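Local atomic coordinates of type I polyketide synthase PikAII (Streptomyces venezuelae, PDB entry 3QP9), a protein that contains a C2-type ketoreductase, which probably epimerizes the alpha-substituent of a polyketide intermediate without reducing its beta-keto group. Residues A[401-406]-A[485-490]; A[442-447]-A[470-475]. All coordinates share one frame; numbering follows the deposited sequence.

Interaction 1. Residues A[401-406]-A[485-490]; sequences SSVAAI and AVTIAD
Thr487 meets Val403 and Ile406 where two strands of the ketoreductase Rossmann fold lie on either side of a third. Strand 396-402 and strand 485-488 are not direct neighbours: strand 435-441 runs between them, hydrogen-bonded to both, and the contact spans it by side chains alone. Thr487, with the largest share of the buried surface, divides its two branches between two partners. Its methyl CG2, anti to the backbone N (OG1 at chi1 -65°), lies 3.8 Å from CG1 of Val403, with the two side chains roughly perpendicular. The hydroxyl branch faces Ile406 instead, with Thr487 OG1 3.5 Å from Ile406 CG1 and 3.7 Å from Ile406 CD1, the two side chains lying alongside each other and pointing opposite ways. These are packing contacts, and no hydrogen bond joins the segments. Val403 and Ile406 follow the strand end in a short turn that begins as an ST turn: Ser402 OG accepts the backbone N-H of Ala404 over 2.9 Å, nearly straight at 169°. Val403 CG1 serves a second neighbour as well, touching the methyl CB of Ala489 at 3.9 Å.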
ATOM      1  N   SER A 401       6.573   6.159   0.601  1.00 30.45           N
ATOM      2  CA  SER A 401       5.191   5.813   0.510  1.00 30.51           C
ATOM      3  C   SER A 401       4.398   6.887   1.270  1.00 28.69           C
ATOM      4  O   SER A 401       4.892   8.007   1.525  1.00 27.70           O
ATOM      5  CB  SER A 401       5.041   4.395   1.106  1.00 30.28           C
ATOM      6  OG  SER A 401       3.702   3.946   1.303  1.00 32.82           O
ATOM      7  N   SER A 402       3.189   6.556   1.686  1.00 29.20           N
ATOM      8  CA  SER A 402       2.247   7.592   2.149  1.00 26.61           C
ATOM      9  C   SER A 402       1.301   6.993   3.169  1.00 26.76           C
ATOM     10  O   SER A 402       0.919   5.842   3.042  1.00 25.35           O
ATOM     11  CB  SER A 402       1.446   8.098   0.954  1.00 29.00           C
ATOM     12  OG  SER A 402       0.243   8.694   1.373  1.00 27.95           O
ATOM     13  N   VAL A 403       0.895   7.798   4.137  1.00 26.60           N
ATOM     14  CA  VAL A 403      -0.152   7.409   5.048  1.00 29.01           C
ATOM     15  C   VAL A 403      -1.478   6.968   4.304  1.00 30.41           C
ATOM     16  O   VAL A 403      -2.331   6.357   4.943  1.00 29.73           O
ATOM     17  CB  VAL A 403      -0.465   8.506   6.121  1.00 30.55           C
ATOM     18  CG1 VAL A 403       0.769   8.802   7.046  1.00 31.30           C
ATOM     19  CG2 VAL A 403      -0.968   9.861   5.471  1.00 26.40           C
ATOM     20  N   ALA A 404      -1.611   7.242   2.994  1.00 28.17           N
ATOM     21  CA  ALA A 404      -2.838   6.819   2.207  1.00 28.38           C
ATOM     22  C   ALA A 404      -2.819   5.285   2.128  1.00 28.01           C
ATOM     23  O   ALA A 404      -3.864   4.638   2.197  1.00 26.86           O
ATOM     24  CB  ALA A 404      -2.840   7.421   0.797  1.00 29.75           C
ATOM     25  N   ALA A 405      -1.627   4.713   2.163  1.00 26.66           N
ATOM     26  CA  ALA A 405      -1.510   3.288   2.128  1.00 27.47           C
ATOM     27  C   ALA A 405      -1.615   2.618   3.507  1.00 27.70           C
ATOM     28  O   ALA A 405      -1.686   1.369   3.604  1.00 27.94           O
ATOM     29  CB  ALA A 405      -0.136   2.917   1.461  1.00 25.25           C
ATOM     30  N   ILE A 406      -1.526   3.415   4.558  1.00 27.01           N
ATOM     31  CA  ILE A 406      -1.504   2.899   5.939  1.00 27.51           C
ATOM     32  C   ILE A 406      -2.930   2.867   6.508  1.00 28.96           C
ATOM     33  O   ILE A 406      -3.449   1.805   6.839  1.00 28.51           O
ATOM     34  CB  ILE A 406      -0.659   3.772   6.809  1.00 26.14           C
ATOM     35  CG1 ILE A 406       0.827   3.710   6.311  1.00 26.85           C
ATOM     36  CG2 ILE A 406      -0.739   3.279   8.318  1.00 26.69           C
ATOM     37  CD1 ILE A 406       1.472   2.291   6.246  1.00 24.84           C
ATOM     38  N   ALA A 485       9.766  -0.957   7.691  1.00 28.73           N
ATOM     39  CA  ALA A 485       8.450  -0.419   7.339  1.00 31.19           C
ATOM     40  C   ALA A 485       8.128   0.436   8.569  1.00 31.84           C
ATOM     41  O   ALA A 485       8.089  -0.094   9.693  1.00 33.94           O
ATOM     42  CB  ALA A 485       7.455  -1.556   7.135  1.00 31.18           C
ATOM     43  N   VAL A 486       8.026   1.753   8.406  1.00 29.03           N
ATOM     44  CA  VAL A 486       7.662   2.628   9.521  1.00 25.44           C
ATOM     45  C   VAL A 486       6.740   3.739   8.943  1.00 25.72           C
ATOM     46  O   VAL A 486       6.832   4.052   7.786  1.00 25.41           O
ATOM     47  CB  VAL A 486       8.910   3.212  10.144  1.00 24.48           C
ATOM     48  CG1 VAL A 486       9.675   4.060   9.138  1.00 27.26           C
ATOM     49  CG2 VAL A 486       8.565   4.004  11.438  1.00 24.59           C
ATOM     50  N   THR A 487       5.839   4.290   9.734  1.00 25.32           N
ATOM     51  CA  THR A 487       5.023   5.469   9.323  1.00 24.53           C
ATOM     52  C   THR A 487       5.570   6.714  10.081  1.00 25.51           C
ATOM     53  O   THR A 487       5.684   6.693  11.282  1.00 25.16           O
ATOM     54  CB  THR A 487       3.577   5.281   9.722  1.00 24.60           C
ATOM     55  OG1 THR A 487       3.102   4.194   8.980  1.00 26.10           O
ATOM     56  CG2 THR A 487       2.681   6.545   9.448  1.00 26.29           C
ATOM     57  N   ILE A 488       5.790   7.824   9.368  1.00 25.16           N
ATOM     58  CA  ILE A 488       6.250   9.023  10.032  1.00 24.31           C
ATOM     59  C   ILE A 488       5.155  10.057   9.755  1.00 25.05           C
ATOM     60  O   ILE A 488       4.987  10.477   8.640  1.00 25.01           O
ATOM     61  CB  ILE A 488       7.530   9.455   9.440  1.00 23.86           C
ATOM     62  CG1 ILE A 488       8.547   8.302   9.666  1.00 25.15           C
ATOM     63  CG2 ILE A 488       8.064  10.778  10.225  1.00 25.35           C
ATOM     64  CD1 ILE A 488       9.921   8.662   9.205  1.00 33.35           C
ATOM     65  N   ALA A 489       4.497  10.511  10.801  1.00 25.06           N
ATOM     66  CA  ALA A 489       3.395  11.431  10.630  1.00 26.39           C
ATOM     67  C   ALA A 489       3.174  12.253  11.928  1.00 26.68           C
ATOM     68  O   ALA A 489       3.439  11.760  13.033  1.00 26.43           O
ATOM     69  CB  ALA A 489       2.145  10.613  10.230  1.00 26.46           C
ATOM     70  N   ASP A 490       2.807  13.529  11.789  1.00 26.99           N
ATOM     71  CA  ASP A 490       2.578  14.407  12.920  1.00 28.62           C
ATOM     72  C   ASP A 490       1.064  14.500  12.991  1.00 29.69           C
ATOM     73  O   ASP A 490       0.457  15.204  12.171  1.00 28.37           O
ATOM     74  CB  ASP A 490       3.231  15.805  12.643  1.00 28.43           C
ATOM     75  CG  ASP A 490       3.090  16.754  13.842  1.00 33.25           C
ATOM     76  OD1 ASP A 490       2.356  16.396  14.791  1.00 37.63           O
ATOM     77  OD2 ASP A 490       3.713  17.836  13.869  1.00 38.31           O
TER

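Interaction 2. Residues A[442-447]-A[470-475]; sequences SPWEGS and TALTAL
Trp444 lays its indole over Ala471, a small residue on helix 468-481, in a CH-pi contact that illustrates how a loop can be docked on a helix by one large ring. The methyl carbon CB of Ala471 lies 3.9 Å from the centroid of the six-membered ring of Trp444, 22° off the ring normal, so it comes over the face but is offset toward the rim. Its nearest ring atoms in Trp444 are CE2, at the ring fusion, and CZ2 beside it in the six-membered ring. Leu472 approaches differently. Its CD2 methyl comes to the ring's edge, near the plane, and stands 3.7 Å from Trp444 CH2. Consecutive helix residues thus touch one indole from two directions, over the face and at the rim.

The torsions account for this reach. The CB of Trp444 does not point directly at the helix, but chi1 of -72° sets CG anti to the carbonyl carbon and chi2 of 35° turns the ring, carrying the benzo end across. The loop backbone is held by a type II beta turn from Trp444 to Ser447, with Gly446 at positive phi. In it Trp444 O takes two donors: the backbone N of Ser447 at 3.0 Å, and Ser447 OG at 2.9 Å, which lies in the carbonyl plane.

The indole also meets Trp441 edge-to-face, touches Phe400 of strand 396-402 and reaches Ala263 of helix 262-274. Leu472 packs against that same helix, while Ala471 touches Trp441 at the end of strand 435-441, placing the contact between two helices and the ends of two strands.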
ATOM      1  N   SER A 442       3.239  11.309   6.136  1.00 27.77           N
ATOM      2  CA  SER A 442       2.181  12.245   6.003  1.00 29.02           C
ATOM      3  C   SER A 442       2.727  13.392   5.183  1.00 28.79           C
ATOM      4  O   SER A 442       3.927  13.511   5.045  1.00 28.88           O
ATOM      5  CB  SER A 442       1.655  12.695   7.403  1.00 25.64           C
ATOM      6  OG  SER A 442       2.623  13.400   8.107  1.00 31.44           O
ATOM      7  N   PRO A 443       1.848  14.256   4.616  1.00 30.28           N
ATOM      8  CA  PRO A 443       2.416  15.287   3.719  1.00 30.08           C
ATOM      9  C   PRO A 443       3.409  16.255   4.328  1.00 30.88           C
ATOM     10  O   PRO A 443       3.221  16.743   5.436  1.00 32.37           O
ATOM     11  CB  PRO A 443       1.144  16.076   3.265  1.00 30.93           C
ATOM     12  CG  PRO A 443       0.036  15.000   3.227  1.00 30.93           C
ATOM     13  CD  PRO A 443       0.391  14.156   4.495  1.00 29.78           C
ATOM     14  N   TRP A 444       4.410  16.622   3.534  1.00 31.78           N
ATOM     15  CA  TRP A 444       5.443  17.596   3.915  1.00 32.68           C
ATOM     16  C   TRP A 444       5.002  19.020   3.594  1.00 34.28           C
ATOM     17  O   TRP A 444       4.320  19.251   2.592  1.00 32.48           O
ATOM     18  CB  TRP A 444       6.651  17.342   3.076  1.00 29.78           C
ATOM     19  CG  TRP A 444       7.419  16.076   3.440  1.00 33.15           C
ATOM     20  CD1 TRP A 444       6.899  14.856   3.896  1.00 32.69           C
ATOM     21  CD2 TRP A 444       8.826  15.870   3.292  1.00 32.49           C
ATOM     22  NE1 TRP A 444       7.925  13.949   4.052  1.00 30.57           N
ATOM     23  CE2 TRP A 444       9.105  14.536   3.699  1.00 32.10           C
ATOM     24  CE3 TRP A 444       9.887  16.691   2.859  1.00 33.44           C
ATOM     25  CZ2 TRP A 444      10.410  13.990   3.688  1.00 34.53           C
ATOM     26  CZ3 TRP A 444      11.189  16.154   2.866  1.00 33.75           C
ATOM     27  CH2 TRP A 444      11.437  14.809   3.264  1.00 32.49           C
ATOM     28  N   GLU A 445       5.424  19.949   4.437  1.00 37.01           N
ATOM     29  CA  GLU A 445       5.270  21.387   4.148  1.00 39.86           C
ATOM     30  C   GLU A 445       5.621  21.711   2.718  1.00 42.00           C
ATOM     31  O   GLU A 445       6.552  21.130   2.129  1.00 42.54           O
ATOM     32  CB  GLU A 445       6.161  22.224   5.048  1.00 41.17           C
ATOM     33  CG  GLU A 445       5.677  22.396   6.461  1.00 42.87           C
ATOM     34  CD  GLU A 445       6.591  23.284   7.287  1.00 47.88           C
ATOM     35  OE1 GLU A 445       6.156  23.645   8.406  1.00 48.32           O
ATOM     36  OE2 GLU A 445       7.751  23.583   6.865  1.00 47.61           O
ATOM     37  N   GLY A 446       4.873  22.664   2.174  1.00 44.66           N
ATOM     38  CA  GLY A 446       5.118  23.137   0.843  1.00 48.18           C
ATOM     39  C   GLY A 446       4.432  22.264  -0.194  1.00 49.46           C
ATOM     40  O   GLY A 446       4.218  22.724  -1.314  1.00 50.05           O
ATOM     41  N   SER A 447       4.092  21.011   0.140  1.00 48.42           N
ATOM     42  CA  SER A 447       3.576  20.128  -0.897  1.00 49.22           C
ATOM     43  C   SER A 447       2.124  20.466  -1.232  1.00 49.90           C
ATOM     44  O   SER A 447       1.408  21.078  -0.411  1.00 49.78           O
ATOM     45  CB  SER A 447       3.748  18.645  -0.538  1.00 49.03           C
ATOM     46  OG  SER A 447       2.745  18.269   0.362  1.00 49.08           O
ATOM     47  N   THR A 470      13.061  18.366   9.925  1.00 30.38           N
ATOM     48  CA  THR A 470      12.585  17.409  10.900  1.00 30.03           C
ATOM     49  C   THR A 470      12.252  16.042  10.286  1.00 29.85           C
ATOM     50  O   THR A 470      12.684  15.021  10.834  1.00 28.99           O
ATOM     51  CB  THR A 470      11.370  17.971  11.641  1.00 32.23           C
ATOM     52  OG1 THR A 470      11.765  19.249  12.116  1.00 31.90           O
ATOM     53  CG2 THR A 470      10.991  17.115  12.827  1.00 31.64           C
ATOM     54  N   ALA A 471      11.558  16.045   9.152  1.00 28.31           N
ATOM     55  CA  ALA A 471      11.193  14.815   8.449  1.00 29.10           C
ATOM     56  C   ALA A 471      12.472  14.072   8.059  1.00 28.51           C
ATOM     57  O   ALA A 471      12.566  12.844   8.181  1.00 28.56           O
ATOM     58  CB  ALA A 471      10.320  15.122   7.189  1.00 28.43           C
ATOM     59  N   LEU A 472      13.474  14.794   7.556  1.00 27.46           N
ATOM     60  CA  LEU A 472      14.657  14.077   7.075  1.00 26.26           C
ATOM     61  C   LEU A 472      15.422  13.532   8.266  1.00 26.06           C
ATOM     62  O   LEU A 472      16.044  12.509   8.156  1.00 25.38           O
ATOM     63  CB  LEU A 472      15.578  14.936   6.180  1.00 25.72           C
ATOM     64  CG  LEU A 472      14.979  15.194   4.805  1.00 28.02           C
ATOM     65  CD1 LEU A 472      15.653  16.389   4.050  1.00 30.27           C
ATOM     66  CD2 LEU A 472      14.997  13.905   3.969  1.00 30.57           C
ATOM     67  N   THR A 473      15.394  14.214   9.411  1.00 24.84           N
ATOM     68  CA  THR A 473      16.032  13.655  10.604  1.00 26.67           C
ATOM     69  C   THR A 473      15.268  12.383  11.027  1.00 25.82           C
ATOM     70  O   THR A 473      15.876  11.411  11.403  1.00 24.25           O
ATOM     71  CB  THR A 473      16.092  14.721  11.753  1.00 27.43           C
ATOM     72  OG1 THR A 473      16.872  15.816  11.296  1.00 30.17           O
ATOM     73  CG2 THR A 473      16.771  14.144  13.037  1.00 30.22           C
ATOM     74  N   ALA A 474      13.935  12.394  10.919  1.00 25.85           N
ATOM     75  CA  ALA A 474      13.153  11.210  11.278  1.00 25.75           C
ATOM     76  C   ALA A 474      13.506  10.067  10.333  1.00 26.10           C
ATOM     77  O   ALA A 474      13.643   8.925  10.749  1.00 26.30           O
ATOM     78  CB  ALA A 474      11.673  11.540  11.220  1.00 25.24           C
ATOM     79  N   LEU A 475      13.745  10.398   9.062  1.00 25.66           N
ATOM     80  CA  LEU A 475      14.116   9.373   8.056  1.00 25.26           C
ATOM     81  C   LEU A 475      15.448   8.747   8.442  1.00 26.81           C
ATOM     82  O   LEU A 475      15.604   7.523   8.472  1.00 25.16           O
ATOM     83  CB  LEU A 475      14.215  10.069   6.694  1.00 25.44           C
ATOM     84  CG  LEU A 475      14.676   9.100   5.584  1.00 27.47           C
ATOM     85  CD1 LEU A 475      13.746   7.881   5.317  1.00 26.98           C
ATOM     86  CD2 LEU A 475      14.795  10.015   4.336  1.00 30.29           C
TER

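Neither contact has a hydrogen bond between its segments; interaction 2 is carbon packing, while interaction 1 also sets a hydroxyl against an aliphatic chain. Interaction 1 is the deeper: all its touching residues are buried, and aliphatic side chains and a threonine join the turn after one strand to strand 485-488 and the residue beyond it. Interaction 2 lies farther out, where a partly exposed aromatic ring rests on a helix. They share a seam, since the loop 442-447 follows the strand lying between the two of interaction 1. There Ser442 N probably bonds to Ile488 O, and Val403 CG1 packs against Ser442 N. Helix 468-481 is followed by strand 485-488, and interaction 2 lies, along the chain, inside the loop that interaction 1 closes.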